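PDB 3MC9: Alr2269 protein from Nostoc sp., which probably helps insert beta-barrel proteins into the outer membrane as an Omp85 family member, with periplasmic POTRA domains thought to engage incoming polypeptides. Local coordinates for residues N137-V143 with Q169-N175; R70-L76 with F132-P136; Y195-V201 with Q215-V221. All blocks are in the same frame, centred on the assembly; numbering follows the deposited sequence.

Two consecutive POTRA domains illustrate how one fold combines backbone pairing with very different side-chain chemistry. Contact 2 lies at the surface of the first domain, where parallel strands 62-71 and 127-136 end; its bonds join main chains, with aliphatic packing beside them. Contact 1 follows directly in sequence, the centres of the two lying about 17 Å apart. It is partly buried, and a tyrosine and an asparagine side chain add bonds to the backbone ones. Contact 3, also partly buried but with more exposed residues, joins two hairpin strands directly, away from their turn, and adds bridging waters. Contacts 1 and 3 reach the same sheet, whereas contacts 2 and 3 lie on opposite sides of the chain's centre.

Contact 1. Residues N137-V143 with Q169-N175; sequences NPVLSKV and QYGKILN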
loop_
_atom_site.group_PDB
_atom_site.type_symbol
_atom_site.label_atom_id
_atom_site.label_comp_id
_atom_site.label_asym_id
_atom_site.label_seq_id
_atom_site.Cartn_x
_atom_site.Cartn_y
_atom_site.Cartn_z
ATOM N N ASN A 137 3.343 -4.192 -5.271
ATOM C CA ASN A 137 4.081 -2.941 -5.487
ATOM C C ASN A 137 5.344 -3.235 -6.290
ATOM O O ASN A 137 5.884 -4.342 -6.205
ATOM C CB ASN A 137 4.498 -2.321 -4.156
ATOM C CG ASN A 137 3.372 -1.568 -3.460
ATOM O OD1 ASN A 137 2.541 -0.922 -4.097
ATOM N ND2 ASN A 137 3.366 -1.630 -2.142
ATOM N N PRO A 138 5.833 -2.253 -7.055
ATOM C CA PRO A 138 7.112 -2.460 -7.710
ATOM C C PRO A 138 8.255 -2.359 -6.709
ATOM O O PRO A 138 8.040 -1.929 -5.570
ATOM C CB PRO A 138 7.187 -1.291 -8.687
ATOM C CG PRO A 138 6.487 -0.194 -7.972
ATOM C CD PRO A 138 5.385 -0.857 -7.173
ATOM N N VAL A 139 9.450 -2.756 -7.129
ATOM C CA VAL A 139 10.656 -2.594 -6.310
ATOM C C VAL A 139 10.916 -1.097 -6.167
ATOM O O VAL A 139 10.865 -0.368 -7.148
ATOM C CB VAL A 139 11.874 -3.274 -6.968
ATOM C CG1 VAL A 139 13.122 -3.111 -6.108
ATOM C CG2 VAL A 139 11.586 -4.760 -7.221
ATOM N N LEU A 140 11.145 -0.630 -4.940
ATOM C CA LEU A 140 11.416 0.802 -4.710
ATOM C C LEU A 140 12.793 1.171 -5.255
ATOM O O LEU A 140 13.820 0.674 -4.769
ATOM C CB LEU A 140 11.318 1.148 -3.221
ATOM C CG LEU A 140 11.551 2.610 -2.830
ATOM C CD1 LEU A 140 10.443 3.519 -3.386
ATOM C CD2 LEU A 140 11.648 2.742 -1.331
ATOM N N SER A 141 12.822 2.031 -6.270
ATOM C CA SER A 141 14.092 2.514 -6.804
ATOM C C SER A 141 14.493 3.814 -6.116
ATOM O O SER A 141 15.667 3.996 -5.769
ATOM C CB SER A 141 14.038 2.701 -8.323
ATOM O OG SER A 141 13.013 3.598 -8.700
ATOM N N LYS A 142 13.532 4.717 -5.916
ATOM C CA LYS A 142 13.816 5.940 -5.181
ATOM C C LYS A 142 12.607 6.727 -4.661
ATOM O O LYS A 142 11.476 6.531 -5.107
ATOM C CB LYS A 142 14.735 6.833 -6.018
ATOM C CG LYS A 142 14.092 7.943 -6.789
ATOM C CD LYS A 142 14.934 9.195 -6.672
ATOM C CE LYS A 142 15.824 9.432 -7.858
ATOM N NZ LYS A 142 16.449 10.780 -7.705
ATOM N N VAL A 143 12.875 7.586 -3.674
ATOM C CA VAL A 143 11.900 8.534 -3.150
ATOM C C VAL A 143 12.367 9.967 -3.439
ATOM O O VAL A 143 13.501 10.334 -3.131
ATOM C CB VAL A 143 11.647 8.343 -1.621
ATOM C CG1 VAL A 143 10.670 9.380 -1.100
ATOM C CG2 VAL A 143 11.118 6.947 -1.336
ATOM N N GLN A 169 15.416 1.127 2.083
ATOM C CA GLN A 169 14.293 0.421 1.462
ATOM C C GLN A 169 14.487 0.244 -0.054
ATOM O O GLN A 169 13.717 -0.451 -0.696
ATOM C CB GLN A 169 12.970 1.156 1.758
ATOM C CG GLN A 169 12.704 1.446 3.253
ATOM C CD GLN A 169 11.436 2.277 3.492
ATOM O OE1 GLN A 169 10.467 2.207 2.723
ATOM N NE2 GLN A 169 11.445 3.080 4.565
ATOM N N TYR A 170 15.514 0.880 -0.617
ATOM C CA TYR A 170 15.798 0.810 -2.057
ATOM C C TYR A 170 16.204 -0.604 -2.467
ATOM O O TYR A 170 16.898 -1.288 -1.727
ATOM C CB TYR A 170 16.928 1.773 -2.448
ATOM C CG TYR A 170 16.594 3.261 -2.396
ATOM C CD1 TYR A 170 15.425 3.736 -1.786
ATOM C CD2 TYR A 170 17.475 4.200 -2.933
ATOM C CE1 TYR A 170 15.135 5.093 -1.750
ATOM C CE2 TYR A 170 17.195 5.563 -2.887
ATOM C CZ TYR A 170 16.025 6.001 -2.297
ATOM O OH TYR A 170 15.741 7.347 -2.254
ATOM N N GLY A 171 15.760 -1.033 -3.645
ATOM C CA GLY A 171 16.139 -2.345 -4.197
ATOM C C GLY A 171 15.294 -3.502 -3.676
ATOM O O GLY A 171 15.574 -4.661 -3.963
ATOM N N LYS A 172 14.258 -3.180 -2.906
ATOM C CA LYS A 172 13.303 -4.163 -2.409
ATOM C C LYS A 172 11.900 -3.707 -2.746
ATOM O O LYS A 172 11.659 -2.517 -2.986
ATOM C CB LYS A 172 13.411 -4.295 -0.895
ATOM C CG LYS A 172 14.483 -5.270 -0.420
ATOM C CD LYS A 172 14.512 -5.336 1.104
ATOM C CE LYS A 172 14.919 -4.001 1.729
ATOM N NZ LYS A 172 14.702 -4.014 3.191
ATOM N N ILE A 173 10.970 -4.658 -2.740
ATOM C CA ILE A 173 9.577 -4.351 -3.032
ATOM C C ILE A 173 9.130 -3.231 -2.089
ATOM O O ILE A 173 9.477 -3.220 -0.912
ATOM C CB ILE A 173 8.651 -5.609 -2.956
ATOM C CG1 ILE A 173 7.205 -5.230 -3.306
ATOM C CG2 ILE A 173 8.732 -6.309 -1.589
ATOM C CD1 ILE A 173 6.220 -6.376 -3.178
ATOM N N LEU A 174 8.407 -2.271 -2.645
ATOM C CA LEU A 174 7.909 -1.131 -1.901
ATOM C C LEU A 174 6.892 -1.612 -0.891
ATOM O O LEU A 174 5.927 -2.271 -1.255
ATOM C CB LEU A 174 7.263 -0.096 -2.841
ATOM C CG LEU A 174 6.500 1.070 -2.189
ATOM C CD1 LEU A 174 7.417 1.932 -1.311
ATOM C CD2 LEU A 174 5.786 1.935 -3.235
ATOM N N ASN A 175 7.126 -1.288 0.378
ATOM C CA ASN A 175 6.112 -1.473 1.404
ATOM C C ASN A 175 5.677 -0.150 2.006
ATOM O O ASN A 175 6.488 0.579 2.579
ATOM C CB ASN A 175 6.599 -2.394 2.505
ATOM C CG ASN A 175 5.496 -2.742 3.493
ATOM O OD1 ASN A 175 5.132 -1.928 4.323
ATOM N ND2 ASN A 175 4.970 -3.967 3.401
#
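Tyr170 lies against the chain from Leu140 to Val143 as this enters the second POTRA domain, and it belongs to a type II beta turn, Gln169 to Lys172, in the connection between helices 161-166 and 176-192. Its CB starts 4.0 Å from Leu140 O. Beyond it one ring face lies against the backbone of Ser141 and Lys142: Tyr170 CD1 meets the methyl CD2 of Leu140, Tyr170 CD2 is 3.4 Å from Ser141 O, and Lys142 CA sits over the same face as Ser141 O, 3.6 Å from Tyr170 CZ, in a CH-pi contact displaced toward the rim. At the tip, OH accepts an almost straight bond from Val143 N (3.2 Å, 173°) and is also hydrogen-bonded to Asp163, so that the hydroxyl is held between the first strand of the domain and helix 161-166.

Next to the ring, the two backbones exchange hydrogen bonds. Gly171 N reaches Leu140 O, Leu140 N reaches Lys172 O, and Leu174 N reaches Pro138 O, while Val139 and Ile173 form a single bridge. Leu140 carries its CG anti to the backbone N (chi1 -179°), which sends the branched end inward; its CD1 is 4.0 Å from Leu174 CD1, and both leucines also touch Val212 of strand 211-217. At the interdomain end, Asn137 ND2 gives a 2.8 Å bond to Leu174 O, approaching from 46° above the carbonyl plane.

Contact 2. Residues R70-L76 with F132-P136; sequences RPQSGQL and FIVQP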
loop_
_atom_site.group_PDB
_atom_site.type_symbol
_atom_site.label_atom_id
_atom_site.label_comp_id
_atom_site.label_asym_id
_atom_site.label_seq_id
_atom_site.Cartn_x
_atom_site.Cartn_y
_atom_site.Cartn_z
ATOM N N ARG A 70 -4.776 -14.138 -6.586
ATOM C CA ARG A 70 -4.162 -14.087 -7.919
ATOM C C ARG A 70 -3.461 -12.756 -8.183
ATOM O O ARG A 70 -3.944 -11.720 -7.756
ATOM C CB ARG A 70 -5.224 -14.291 -9.016
ATOM C CG ARG A 70 -5.864 -15.672 -9.061
ATOM C CD ARG A 70 -4.845 -16.757 -9.400
ATOM N NE ARG A 70 -5.457 -18.084 -9.467
ATOM C CZ ARG A 70 -5.418 -19.007 -8.501
ATOM N NH1 ARG A 70 -6.024 -20.177 -8.693
ATOM N NH2 ARG A 70 -4.779 -18.785 -7.347
ATOM N N PRO A 71 -2.337 -12.786 -8.925
ATOM C CA PRO A 71 -1.724 -11.547 -9.373
ATOM C C PRO A 71 -2.589 -10.932 -10.459
ATOM O O PRO A 71 -3.167 -11.652 -11.257
ATOM C CB PRO A 71 -0.385 -12.011 -9.960
ATOM C CG PRO A 71 -0.688 -13.367 -10.509
ATOM C CD PRO A 71 -1.697 -13.963 -9.545
ATOM N N GLN A 72 -2.693 -9.618 -10.480
ATOM C CA GLN A 72 -3.373 -8.936 -11.572
ATOM C C GLN A 72 -2.560 -9.048 -12.870
ATOM O O GLN A 72 -3.125 -9.109 -13.958
ATOM C CB GLN A 72 -3.577 -7.473 -11.225
ATOM C CG GLN A 72 -4.612 -6.792 -12.088
ATOM C CD GLN A 72 -4.864 -5.375 -11.643
ATOM O OE1 GLN A 72 -4.278 -4.905 -10.667
ATOM N NE2 GLN A 72 -5.742 -4.681 -12.355
ATOM N N SER A 73 -1.235 -9.058 -12.731
ATOM C CA SER A 73 -0.315 -9.325 -13.835
ATOM C C SER A 73 1.015 -9.817 -13.263
ATOM O O SER A 73 1.276 -9.677 -12.060
ATOM C CB SER A 73 -0.093 -8.066 -14.663
ATOM O OG SER A 73 0.654 -7.104 -13.931
ATOM N N GLY A 74 1.855 -10.377 -14.124
ATOM C CA GLY A 74 3.089 -11.012 -13.683
ATOM C C GLY A 74 2.796 -12.279 -12.894
ATOM O O GLY A 74 1.763 -12.924 -13.095
ATOM N N GLN A 75 3.720 -12.641 -12.010
ATOM C CA GLN A 75 3.534 -13.767 -11.103
ATOM C C GLN A 75 3.334 -13.284 -9.690
ATOM O O GLN A 75 3.777 -12.199 -9.327
ATOM C CB GLN A 75 4.742 -14.699 -11.091
ATOM C CG GLN A 75 4.768 -15.719 -12.181
ATOM C CD GLN A 75 5.737 -15.334 -13.253
ATOM O OE1 GLN A 75 6.861 -15.832 -13.286
ATOM N NE2 GLN A 75 5.334 -14.399 -14.112
ATOM N N LEU A 76 2.679 -14.117 -8.894
ATOM C CA LEU A 76 2.531 -13.862 -7.480
ATOM C C LEU A 76 3.476 -14.783 -6.733
ATOM O O LEU A 76 3.362 -16.006 -6.814
ATOM C CB LEU A 76 1.095 -14.100 -7.018
ATOM C CG LEU A 76 0.787 -13.596 -5.602
ATOM C CD1 LEU A 76 1.116 -12.103 -5.483
ATOM C CD2 LEU A 76 -0.670 -13.847 -5.241
ATOM N N PHE A 132 -9.317 -12.898 -4.926
ATOM C CA PHE A 132 -8.660 -11.665 -4.520
ATOM C C PHE A 132 -7.568 -11.453 -5.539
ATOM O O PHE A 132 -6.646 -12.270 -5.648
ATOM C CB PHE A 132 -8.100 -11.754 -3.106
ATOM C CG PHE A 132 -9.165 -11.795 -2.044
ATOM C CD1 PHE A 132 -9.864 -10.640 -1.690
ATOM C CD2 PHE A 132 -9.494 -12.990 -1.421
ATOM C CE1 PHE A 132 -10.863 -10.678 -0.725
ATOM C CE2 PHE A 132 -10.487 -13.038 -0.461
ATOM C CZ PHE A 132 -11.183 -11.881 -0.114
ATOM N N ILE A 133 -7.699 -10.383 -6.315
ATOM C CA ILE A 133 -6.748 -10.081 -7.369
ATOM C C ILE A 133 -5.913 -8.909 -6.901
ATOM O O ILE A 133 -6.427 -7.835 -6.594
ATOM C CB ILE A 133 -7.464 -9.805 -8.709
ATOM C CG1 ILE A 133 -8.280 -11.038 -9.109
ATOM C CG2 ILE A 133 -6.444 -9.454 -9.812
ATOM C CD1 ILE A 133 -9.551 -10.726 -9.849
ATOM N N VAL A 134 -4.610 -9.134 -6.808
ATOM C CA VAL A 134 -3.727 -8.177 -6.178
ATOM C C VAL A 134 -2.581 -7.844 -7.128
ATOM O O VAL A 134 -2.160 -8.684 -7.921
ATOM C CB VAL A 134 -3.187 -8.717 -4.847
ATOM C CG1 VAL A 134 -4.343 -9.139 -3.924
ATOM C CG2 VAL A 134 -2.231 -9.884 -5.070
ATOM N N GLN A 135 -2.101 -6.611 -7.046
ATOM C CA GLN A 135 -0.995 -6.137 -7.866
ATOM C C GLN A 135 0.113 -5.757 -6.914
ATOM O O GLN A 135 0.014 -4.743 -6.225
ATOM C CB GLN A 135 -1.419 -4.936 -8.710
ATOM C CG GLN A 135 -0.355 -4.417 -9.687
ATOM C CD GLN A 135 0.374 -5.517 -10.462
ATOM O OE1 GLN A 135 1.582 -5.674 -10.318
ATOM N NE2 GLN A 135 -0.350 -6.263 -11.290
ATOM N N PRO A 136 1.157 -6.598 -6.826
ATOM C CA PRO A 136 2.263 -6.259 -5.943
ATOM C C PRO A 136 2.881 -4.907 -6.291
ATOM O O PRO A 136 2.924 -4.521 -7.461
ATOM C CB PRO A 136 3.275 -7.389 -6.183
ATOM C CG PRO A 136 2.488 -8.505 -6.758
ATOM C CD PRO A 136 1.343 -7.899 -7.486
#
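Gln72 and Ile133 meet with their side chains at about a right angle where two parallel strands of the first POTRA domain, 62-71 and 127-136, end side by side. These are the central pair of the domain's mixed sheet, and the chain between them includes both helices, 78-87 and 98-110, and the two outer strands of the sheet. The methyl CG2 of Ile133 presses on Gln72 CA at 3.6 Å and on its CB. It can do so because CG2 is the branch anti to the backbone N, whereas CG1 lies beside that nitrogen (chi1 -59°).

Gln72 also crosses Gln135 nearly perpendicularly, its extended chain bringing OE1 to 3.5 Å from Gln135 CB. An apolar group forms where the turn doubles back: Leu76 lies at roughly a right angle to Val134 and more slantwise to Pro136, and its one methyl, CD1, touches both, at 4.0 Å from Val134 CG2 and 4.1 Å from Pro136 CG. Helices flank this group, with Val134 reaching Ile108 of helix 98-110 and Pro136 reaching Leu80 of helix 78-87.

Between the strands, Arg70 uses both its N and its O, bonding Phe132 O and Val134 N on either side of Ile133 in sequence, each in good line. The last bond bends as the strand turns away: Gln72 N meets Val134 O at 2.8 Å, from 41° above the carbonyl plane.

Contact 3. Residues Y195-V201 with Q215-V221; sequences YVLANVV and QVAEGVV
Tyr195 turns its CG anti to its own carbonyl carbon (chi1 -63°), and with chi2 at 83° the ring stands across the chain from Glu218 to Val221. The edge at CE2 comes 3.4 Å from Gly219 O, while the CG2 methyl of Val221, likewise anti to its carbonyl carbon, lies over one ring face, toward the rim. A water bridges the ring's hydroxyl and the facing backbone, bonded to Tyr195 OH and accepting from Val221 N at 3.0 Å. Farther along, the segments enter the two strands of a beta hairpin. Asn199 and Ala217 form a hydrogen-bonded antiparallel pair, with Ala217 N to Asn199 O at 2.8 Å and Asn199 N returning to Ala217 O; Val201 N then bonds Gln215 O. Where the strands part, waters extend the pairing: one donates to Leu197 O and to Ala217 O, and another links Leu197 N to Glu218 O.

Val201 CG2 packs 3.9 Å from Ala217 CB. Val200 and Val216 share a face of the sheet and pack on helix 176-192, against Ile183 and Tyr190 respectively. Glu218 bonds Tyr190 of that helix as well as Ser155 and Val156, and strand 211-217 is flanked on its far side by strand 142-146.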
loop_
_atom_site.group_PDB
_atom_site.type_symbol
_atom_site.label_atom_id
_atom_site.label_comp_id
_atom_site.label_asym_id
_atom_site.label_seq_id
_atom_site.Cartn_x
_atom_site.Cartn_y
_atom_site.Cartn_z
ATOM N N TYR A 195 10.602 24.023 10.438
ATOM C CA TYR A 195 9.356 23.875 9.651
ATOM C C TYR A 195 8.430 22.902 10.375
ATOM O O TYR A 195 8.330 21.725 10.028
ATOM C CB TYR A 195 9.682 23.401 8.237
ATOM C CG TYR A 195 10.512 24.436 7.502
ATOM C CD1 TYR A 195 11.893 24.500 7.681
ATOM C CD2 TYR A 195 9.916 25.383 6.661
ATOM C CE1 TYR A 195 12.667 25.487 7.036
ATOM C CE2 TYR A 195 10.673 26.363 6.017
ATOM C CZ TYR A 195 12.052 26.416 6.213
ATOM O OH TYR A 195 12.832 27.369 5.564
ATOM N N VAL A 196 7.791 23.412 11.430
ATOM C CA VAL A 196 7.081 22.559 12.362
ATOM C C VAL A 196 5.637 22.260 11.936
ATOM O O VAL A 196 4.896 21.618 12.693
ATOM C CB VAL A 196 7.102 23.161 13.771
ATOM C CG1 VAL A 196 8.562 23.429 14.238
ATOM C CG2 VAL A 196 6.287 24.444 13.825
ATOM N N LEU A 197 5.229 22.729 10.749
ATOM C CA LEU A 197 3.853 22.550 10.272
ATOM C C LEU A 197 3.828 21.813 8.937
ATOM O O LEU A 197 2.837 21.824 8.236
ATOM C CB LEU A 197 3.161 23.917 10.144
ATOM C CG LEU A 197 3.004 24.648 11.475
ATOM C CD1 LEU A 197 2.439 26.077 11.314
ATOM C CD2 LEU A 197 2.131 23.820 12.410
ATOM N N ALA A 198 4.948 21.184 8.596
ATOM C CA ALA A 198 5.135 20.500 7.320
ATOM C C ALA A 198 4.241 19.255 7.226
ATOM O O ALA A 198 4.172 18.488 8.164
ATOM C CB ALA A 198 6.608 20.107 7.170
ATOM N N ASN A 199 3.547 19.087 6.103
ATOM C CA ASN A 199 2.651 17.957 5.887
ATOM C C ASN A 199 2.814 17.403 4.475
ATOM O O ASN A 199 2.893 18.154 3.519
ATOM C CB ASN A 199 1.176 18.363 6.062
ATOM C CG ASN A 199 0.717 18.324 7.507
ATOM O OD1 ASN A 199 0.893 17.316 8.189
ATOM N ND2 ASN A 199 0.110 19.428 7.983
ATOM N N VAL A 200 2.809 16.086 4.351
ATOM C CA VAL A 200 2.639 15.439 3.052
ATOM C C VAL A 200 1.258 15.792 2.454
ATOM O O VAL A 200 0.243 15.774 3.160
ATOM C CB VAL A 200 2.841 13.917 3.171
ATOM C CG1 VAL A 200 2.566 13.226 1.827
ATOM C CG2 VAL A 200 4.308 13.620 3.630
ATOM N N VAL A 201 1.236 16.172 1.180
ATOM C CA VAL A 201 -0.023 16.502 0.480
ATOM C C VAL A 201 -0.548 15.277 -0.254
ATOM O O VAL A 201 0.124 14.736 -1.128
ATOM C CB VAL A 201 0.151 17.645 -0.539
ATOM C CG1 VAL A 201 -1.164 17.908 -1.292
ATOM C CG2 VAL A 201 0.630 18.905 0.151
ATOM N N GLN A 215 4.753 14.661 -2.291
ATOM C CA GLN A 215 4.424 16.065 -2.382
ATOM C C GLN A 215 4.285 16.550 -0.948
ATOM O O GLN A 215 3.526 15.949 -0.195
ATOM C CB GLN A 215 3.093 16.162 -3.114
ATOM C CG GLN A 215 2.799 17.474 -3.765
ATOM C CD GLN A 215 1.760 17.305 -4.882
ATOM O OE1 GLN A 215 0.566 17.145 -4.622
ATOM N NE2 GLN A 215 2.225 17.318 -6.130
ATOM N N VAL A 216 5.017 17.610 -0.582
ATOM C CA VAL A 216 5.037 18.149 0.778
ATOM C C VAL A 216 4.722 19.646 0.778
ATOM O O VAL A 216 5.294 20.401 -0.001
ATOM C CB VAL A 216 6.421 17.951 1.455
ATOM C CG1 VAL A 216 6.390 18.450 2.886
ATOM C CG2 VAL A 216 6.823 16.504 1.437
ATOM N N ALA A 217 3.788 20.053 1.635
ATOM C CA ALA A 217 3.550 21.462 1.933
ATOM C C ALA A 217 4.500 21.774 3.065
ATOM O O ALA A 217 4.232 21.467 4.199
ATOM C CB ALA A 217 2.100 21.702 2.367
ATOM N N GLU A 218 5.648 22.332 2.736
ATOM C CA GLU A 218 6.720 22.505 3.708
ATOM C C GLU A 218 6.467 23.647 4.653
ATOM O O GLU A 218 6.885 23.608 5.796
ATOM C CB GLU A 218 8.050 22.760 2.961
ATOM C CG GLU A 218 8.419 21.602 2.057
ATOM C CD GLU A 218 9.825 21.686 1.509
ATOM O OE1 GLU A 218 10.277 22.797 1.197
ATOM O OE2 GLU A 218 10.448 20.615 1.361
ATOM N N GLY A 219 5.792 24.684 4.174
ATOM C CA GLY A 219 5.663 25.895 4.944
ATOM C C GLY A 219 6.832 26.816 4.680
ATOM O O GLY A 219 7.840 26.417 4.066
ATOM N N VAL A 220 6.666 28.052 5.132
ATOM C CA VAL A 220 7.663 29.107 5.041
ATOM C C VAL A 220 7.886 29.627 6.463
ATOM O O VAL A 220 6.949 29.620 7.276
ATOM C CB VAL A 220 7.166 30.221 4.102
ATOM C CG1 VAL A 220 8.009 31.491 4.224
ATOM C CG2 VAL A 220 7.141 29.699 2.647
ATOM N N VAL A 221 9.119 30.023 6.789
ATOM C CA VAL A 221 9.403 30.706 8.063
ATOM C C VAL A 221 10.159 32.011 7.809
ATOM O O VAL A 221 10.996 32.069 6.923
ATOM C CB VAL A 221 10.223 29.816 9.031
ATOM C CG1 VAL A 221 10.621 30.604 10.316
ATOM C CG2 VAL A 221 9.461 28.542 9.379
HETATM O O HOH W 1 11.125 29.689 4.543
HETATM O O HOH W 2 6.285 24.342 8.501
HETATM O O HOH W 3 1.529 22.009 5.979
HETATM O O HOH W 4 2.302 13.188 -1.954
#